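Local coordinates for protein Trypsin/chymotrypsin inhibitor (Alocasia macrorrhizos, PDB 5YCZ) that inhibits the serine proteases trypsin and alpha-chymotrypsin as a homodimeric plant Kunitz-type inhibitor, at residues C39-A44 with E80-P85; L74-P79 with T88-D93. One frame throughout, in Å; residues are numbered along the deposited sequence.

Contact 1. Residues C39-A44 with E80-P85; sequences CPLNVA and EPTRCP
Leu41 and the disulfide Cys39–Cys84 together join the residues leading into strand 42-45 to the loop 80-85. In Leu41, CB turns toward that loop and CG lies against the Cys84 sulfur and the methyl of Thr82. From CG the two branches part. Leu41 CD1 meets Thr82 CG2 tip to tip, 3.3 Å away; with chi1 of Thr82 at -80°, OG1 lies beside the backbone N and CG2 anti to it, which turns the methyl to Leu41. Leu41 CD2 touches Cys84 SG at 3.5 Å and sits over the centre of one face of the Arg83 guanidinium, 3.6 Å from Arg83 CZ. Cys39 SG and Cys84 SG are bonded at 2.1 Å with a torsion of -93° about the S–S bond; this is one of the disulfides of the Kunitz-type β-trefoil inhibitors, here closing the chain over 44 residues. The extended arm of Arg83, from CG to NE, carries the flat group back over Leu41, where NH1 is hydrogen-bonded to Ser38 O, next to the cystine. Pro85 CD approaches Cys39 SG at 4.2 Å. Backbone hydrogen bonds from Thr82 and Pro85 go to the second subunit.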
loop_
_atom_site.group_PDB
_atom_site.type_symbol
_atom_site.label_atom_id
_atom_site.label_comp_id
_atom_site.label_asym_id
_atom_site.label_seq_id
_atom_site.Cartn_x
_atom_site.Cartn_y
_atom_site.Cartn_z
ATOM N N CYS A 39 -9.990 9.506 -11.585
ATOM C CA CYS A 39 -8.799 8.726 -11.279
ATOM C C CYS A 39 -7.674 9.193 -12.183
ATOM O O CYS A 39 -7.928 9.568 -13.330
ATOM C CB CYS A 39 -9.018 7.214 -11.463
ATOM S SG CYS A 39 -10.012 6.391 -10.144
ATOM N N PRO A 40 -6.413 9.193 -11.696
ATOM C CA PRO A 40 -5.991 8.703 -10.377
ATOM C C PRO A 40 -6.102 9.763 -9.290
ATOM O O PRO A 40 -6.292 10.933 -9.604
ATOM C CB PRO A 40 -4.514 8.315 -10.594
ATOM C CG PRO A 40 -4.132 8.852 -11.939
ATOM C CD PRO A 40 -5.263 9.708 -12.449
ATOM N N LEU A 41 -6.015 9.335 -8.032
ATOM C CA LEU A 41 -5.881 10.267 -6.927
ATOM C C LEU A 41 -4.516 10.934 -6.979
ATOM O O LEU A 41 -3.534 10.345 -7.449
ATOM C CB LEU A 41 -6.057 9.545 -5.591
ATOM C CG LEU A 41 -7.204 8.533 -5.551
ATOM C CD1 LEU A 41 -7.315 7.977 -4.160
ATOM C CD2 LEU A 41 -8.510 9.196 -5.950
ATOM N N ASN A 42 -4.467 12.183 -6.513
ATOM C CA ASN A 42 -3.230 12.921 -6.304
ATOM C C ASN A 42 -2.945 13.055 -4.812
ATOM O O ASN A 42 -3.844 12.968 -3.973
ATOM C CB ASN A 42 -3.297 14.322 -6.930
ATOM C CG ASN A 42 -3.632 14.287 -8.380
ATOM O OD1 ASN A 42 -3.047 13.522 -9.148
ATOM N ND2 ASN A 42 -4.585 15.105 -8.779
ATOM N N VAL A 43 -1.682 13.297 -4.487
ATOM C CA VAL A 43 -1.308 13.586 -3.109
ATOM C C VAL A 43 -1.725 15.010 -2.769
ATOM O O VAL A 43 -1.425 15.955 -3.507
ATOM C CB VAL A 43 0.194 13.360 -2.906
ATOM C CG1 VAL A 43 0.589 13.533 -1.431
ATOM C CG2 VAL A 43 0.507 11.942 -3.332
ATOM N N ALA A 44 -2.438 15.165 -1.655
ATOM C CA ALA A 44 -3.030 16.439 -1.265
ATOM C C ALA A 44 -2.871 16.648 0.232
ATOM O O ALA A 44 -2.752 15.691 0.997
ATOM C CB ALA A 44 -4.519 16.506 -1.632
ATOM N N GLU A 80 -2.768 1.769 1.809
ATOM C CA GLU A 80 -4.166 1.454 2.052
ATOM C C GLU A 80 -4.846 1.240 0.715
ATOM O O GLU A 80 -4.324 1.647 -0.329
ATOM C CB GLU A 80 -4.890 2.550 2.851
ATOM C CG GLU A 80 -4.530 3.954 2.476
ATOM C CD GLU A 80 -5.172 4.963 3.413
ATOM O OE1 GLU A 80 -6.338 5.353 3.162
ATOM O OE2 GLU A 80 -4.517 5.353 4.416
ATOM N N PRO A 81 -5.990 0.574 0.701
ATOM C CA PRO A 81 -6.743 0.482 -0.537
ATOM C C PRO A 81 -7.390 1.820 -0.809
ATOM O O PRO A 81 -7.472 2.716 0.040
ATOM C CB PRO A 81 -7.780 -0.617 -0.280
ATOM C CG PRO A 81 -7.332 -1.285 0.953
ATOM C CD PRO A 81 -6.636 -0.220 1.758
ATOM N N THR A 82 -7.903 1.903 -2.023
ATOM C CA THR A 82 -8.243 3.158 -2.642
ATOM C C THR A 82 -9.357 2.858 -3.617
ATOM O O THR A 82 -9.523 1.715 -4.051
ATOM C CB THR A 82 -6.985 3.722 -3.304
ATOM O OG1 THR A 82 -6.171 4.360 -2.312
ATOM C CG2 THR A 82 -7.277 4.648 -4.431
ATOM N N ARG A 83 -10.137 3.885 -3.939
ATOM C CA ARG A 83 -11.184 3.758 -4.942
ATOM C C ARG A 83 -10.660 3.710 -6.374
ATOM O O ARG A 83 -11.456 3.509 -7.301
ATOM C CB ARG A 83 -12.178 4.920 -4.802
ATOM C CG ARG A 83 -11.623 6.290 -5.167
ATOM C CD ARG A 83 -12.781 7.235 -5.426
ATOM N NE ARG A 83 -12.439 8.647 -5.323
ATOM C CZ ARG A 83 -12.107 9.398 -6.360
ATOM N NH1 ARG A 83 -12.062 8.845 -7.567
ATOM N NH2 ARG A 83 -11.819 10.689 -6.182
ATOM N N CYS A 84 -9.364 3.906 -6.586
ATOM C CA CYS A 84 -8.748 3.899 -7.900
ATOM C C CYS A 84 -7.788 2.725 -8.007
ATOM O O CYS A 84 -7.250 2.256 -7.000
ATOM C CB CYS A 84 -7.987 5.198 -8.186
ATOM S SG CYS A 84 -9.037 6.688 -8.347
ATOM N N PRO A 85 -7.578 2.208 -9.218
ATOM C CA PRO A 85 -6.814 0.969 -9.385
ATOM C C PRO A 85 -5.307 1.146 -9.448
ATOM O O PRO A 85 -4.581 0.133 -9.381
ATOM C CB PRO A 85 -7.338 0.461 -10.723
ATOM C CG PRO A 85 -7.546 1.741 -11.498
ATOM C CD PRO A 85 -8.168 2.658 -10.491
#

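Contact 2. Residues L74-P79 with T88-D93; sequences LYIMFP and TVWTFD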
loop_
_atom_site.group_PDB
_atom_site.type_symbol
_atom_site.label_atom_id
_atom_site.label_comp_id
_atom_site.label_asym_id
_atom_site.label_seq_id
_atom_site.Cartn_x
_atom_site.Cartn_y
_atom_site.Cartn_z
ATOM N N LEU A 74 14.207 7.024 -2.045
ATOM C CA LEU A 74 13.245 6.051 -1.556
ATOM C C LEU A 74 11.946 6.186 -2.328
ATOM O O LEU A 74 11.739 7.137 -3.086
ATOM C CB LEU A 74 12.971 6.248 -0.078
ATOM C CG LEU A 74 12.708 7.709 0.252
ATOM C CD1 LEU A 74 11.260 8.068 -0.011
ATOM C CD2 LEU A 74 13.037 7.976 1.708
ATOM N N TYR A 75 11.040 5.259 -2.057
ATOM C CA TYR A 75 9.667 5.331 -2.519
ATOM C C TYR A 75 8.748 5.643 -1.356
ATOM O O TYR A 75 9.049 5.343 -0.193
ATOM C CB TYR A 75 9.224 4.018 -3.144
ATOM C CG TYR A 75 10.206 3.498 -4.125
ATOM C CD1 TYR A 75 10.510 4.225 -5.254
ATOM C CD2 TYR A 75 10.851 2.287 -3.914
ATOM C CE1 TYR A 75 11.426 3.756 -6.170
ATOM C CE2 TYR A 75 11.762 1.806 -4.817
ATOM C CZ TYR A 75 12.050 2.543 -5.952
ATOM O OH TYR A 75 12.963 2.089 -6.878
ATOM N N ILE A 76 7.606 6.230 -1.688
ATOM C CA ILE A 76 6.615 6.628 -0.703
ATOM C C ILE A 76 5.267 6.106 -1.162
ATOM O O ILE A 76 4.952 6.133 -2.357
ATOM C CB ILE A 76 6.556 8.164 -0.529
ATOM C CG1 ILE A 76 7.953 8.747 -0.338
ATOM C CG2 ILE A 76 5.643 8.545 0.648
ATOM C CD1 ILE A 76 8.002 10.278 -0.400
ATOM N N MET A 77 4.452 5.656 -0.203
ATOM C CA MET A 77 3.096 5.249 -0.531
ATOM C C MET A 77 2.179 5.432 0.662
ATOM O O MET A 77 2.634 5.585 1.797
ATOM C CB MET A 77 3.075 3.803 -1.040
ATOM C CG MET A 77 3.619 2.732 -0.094
ATOM S SD MET A 77 2.790 1.134 -0.320
ATOM C CE MET A 77 3.099 0.836 -2.055
ATOM N N PHE A 78 0.882 5.489 0.370
ATOM C CA PHE A 78 -0.144 5.323 1.377
ATOM C C PHE A 78 -0.521 3.844 1.373
ATOM O O PHE A 78 -1.196 3.386 0.428
ATOM C CB PHE A 78 -1.364 6.180 1.070
ATOM C CG PHE A 78 -1.125 7.662 1.130
ATOM C CD1 PHE A 78 -1.378 8.373 2.294
ATOM C CD2 PHE A 78 -0.704 8.361 -0.000
ATOM C CE1 PHE A 78 -1.191 9.756 2.344
ATOM C CE2 PHE A 78 -0.513 9.740 0.043
ATOM C CZ PHE A 78 -0.762 10.440 1.224
ATOM N N PRO A 79 -0.121 3.073 2.357
ATOM C CA PRO A 79 -0.390 1.622 2.248
ATOM C C PRO A 79 -1.829 1.284 2.606
ATOM O O PRO A 79 -2.126 0.616 3.595
ATOM C CB PRO A 79 0.614 1.027 3.234
ATOM C CG PRO A 79 0.805 2.072 4.252
ATOM C CD PRO A 79 0.584 3.425 3.599
ATOM N N THR A 88 -0.822 3.245 -4.950
ATOM C CA THR A 88 -0.705 4.418 -4.102
ATOM C C THR A 88 0.750 4.845 -3.884
ATOM O O THR A 88 1.049 5.542 -2.905
ATOM C CB THR A 88 -1.379 4.149 -2.765
ATOM O OG1 THR A 88 -0.888 2.907 -2.244
ATOM C CG2 THR A 88 -2.886 4.057 -2.952
ATOM N N VAL A 89 1.660 4.412 -4.753
ATOM C CA VAL A 89 3.049 4.860 -4.732
ATOM C C VAL A 89 3.126 6.246 -5.358
ATOM O O VAL A 89 2.614 6.467 -6.458
ATOM C CB VAL A 89 3.950 3.871 -5.491
ATOM C CG1 VAL A 89 5.299 4.468 -5.739
ATOM C CG2 VAL A 89 4.113 2.595 -4.715
ATOM N N TRP A 90 3.778 7.178 -4.666
ATOM C CA TRP A 90 3.931 8.523 -5.193
ATOM C C TRP A 90 4.779 8.511 -6.451
ATOM O O TRP A 90 5.783 7.800 -6.533
ATOM C CB TRP A 90 4.615 9.422 -4.181
ATOM C CG TRP A 90 3.878 9.754 -2.970
ATOM C CD1 TRP A 90 2.788 9.123 -2.444
ATOM C CD2 TRP A 90 4.191 10.825 -2.089
ATOM N NE1 TRP A 90 2.406 9.744 -1.281
ATOM C CE2 TRP A 90 3.252 10.793 -1.045
ATOM C CE3 TRP A 90 5.176 11.816 -2.089
ATOM C CZ2 TRP A 90 3.265 11.707 -0.017
ATOM C CZ3 TRP A 90 5.197 12.723 -1.070
ATOM C CH2 TRP A 90 4.244 12.670 -0.040
ATOM N N THR A 91 4.406 9.348 -7.408
ATOM C CA THR A 91 5.253 9.592 -8.562
ATOM C C THR A 91 5.038 11.040 -8.956
ATOM O O THR A 91 3.957 11.601 -8.745
ATOM C CB THR A 91 4.940 8.622 -9.721
ATOM O OG1 THR A 91 5.725 8.949 -10.884
ATOM C CG2 THR A 91 3.455 8.666 -10.066
ATOM N N PHE A 92 6.077 11.669 -9.471
ATOM C CA PHE A 92 5.961 13.077 -9.825
ATOM C C PHE A 92 5.574 13.172 -11.289
ATOM O O PHE A 92 6.375 12.837 -12.164
ATOM C CB PHE A 92 7.252 13.843 -9.551
ATOM C CG PHE A 92 7.101 15.324 -9.744
ATOM C CD1 PHE A 92 6.420 16.085 -8.808
ATOM C CD2 PHE A 92 7.612 15.946 -10.871
ATOM C CE1 PHE A 92 6.261 17.444 -8.982
ATOM C CE2 PHE A 92 7.448 17.302 -11.063
ATOM C CZ PHE A 92 6.772 18.059 -10.113
ATOM N N ASP A 93 4.341 13.601 -11.553
ATOM C CA ASP A 93 3.882 13.842 -12.921
ATOM C C ASP A 93 4.532 15.136 -13.384
ATOM O O ASP A 93 4.176 16.225 -12.923
ATOM C CB ASP A 93 2.357 13.917 -12.970
ATOM C CG ASP A 93 1.792 14.150 -14.404
ATOM O OD1 ASP A 93 2.560 14.454 -15.339
ATOM O OD2 ASP A 93 0.556 14.041 -14.593
HETATM O O HOH W 1 7.347 6.831 -4.700
#
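Ile76 lies over one face of the Trp90 indole, its CG2 at 3.8 Å from the centroid of the five-membered ring and almost on the ring normal, a CH-pi contact. Its other branch ends over the CE3–CZ3 margin of the six-membered ring, Ile76 CD1 at 3.6 Å from Trp90 CE3. A chi1 of -49° in Ile76, with CG2 anti to the backbone N and CG1 beside it, sets CG2 over the five-membered ring and the fusion bond and sends CD1 out to the CE3 side. At the indole edge comes Phe78, whose CE2 is 3.2 Å from Trp90 NE1; the two ring planes are inclined at 37°, an oblique pairing. Leu56, predicted to form the reactive bond with Ala57, packs on Ile76, Phe78 and Trp90 within this β-trefoil, and Leu30 of strand 30-33 packs on both Phe78 and Trp90. The backbones meet in a single bridge of Met77 with Val89. Trp90 N donates to Ile76 O at 2.8 Å, nearly straight at 165°, and Phe78 N gives a longer bond to Thr88 O. Thr88 OG1 then donates to Phe78 O at 2.7 Å from above the carbonyl plane. Phe78 is thereby held to Thr88 through both its N-H and its C=O. Water 1 adds a second link between Ile76 and Trp90, accepting from Ile76 N and donating to Trp90 O, 2.6 Å from the water oxygen. Beside the bridge, the bent chain of Met77 brings CE to Val89 CG2, and these two residues also pack against Glu80 and Pro81, respectively, of the second subunit.

Overall arrangement
From the N terminus, after strands 18-22 and 30-33, the chain passes through 39-44, leading into strand 42-45, and then through strand 55-60, which carries the predicted reactive bond, before reaching 74-79. It runs straight on into 80-85, where contact 1 closes a long loop back to 39-44; soon afterwards 88-93 returns to 74-79 and contact 2 closes a short one. The two loops cross, since their segments alternate. Contact 1 ties the run into strand 42-45 to the loop after strand 74-77; contact 2 ties strand 74-77, neighbour of strand 55-60, to the approach to strand 91-93. They touch where Thr82 packs on Thr88 and Val43 on Trp90, and both border the second subunit.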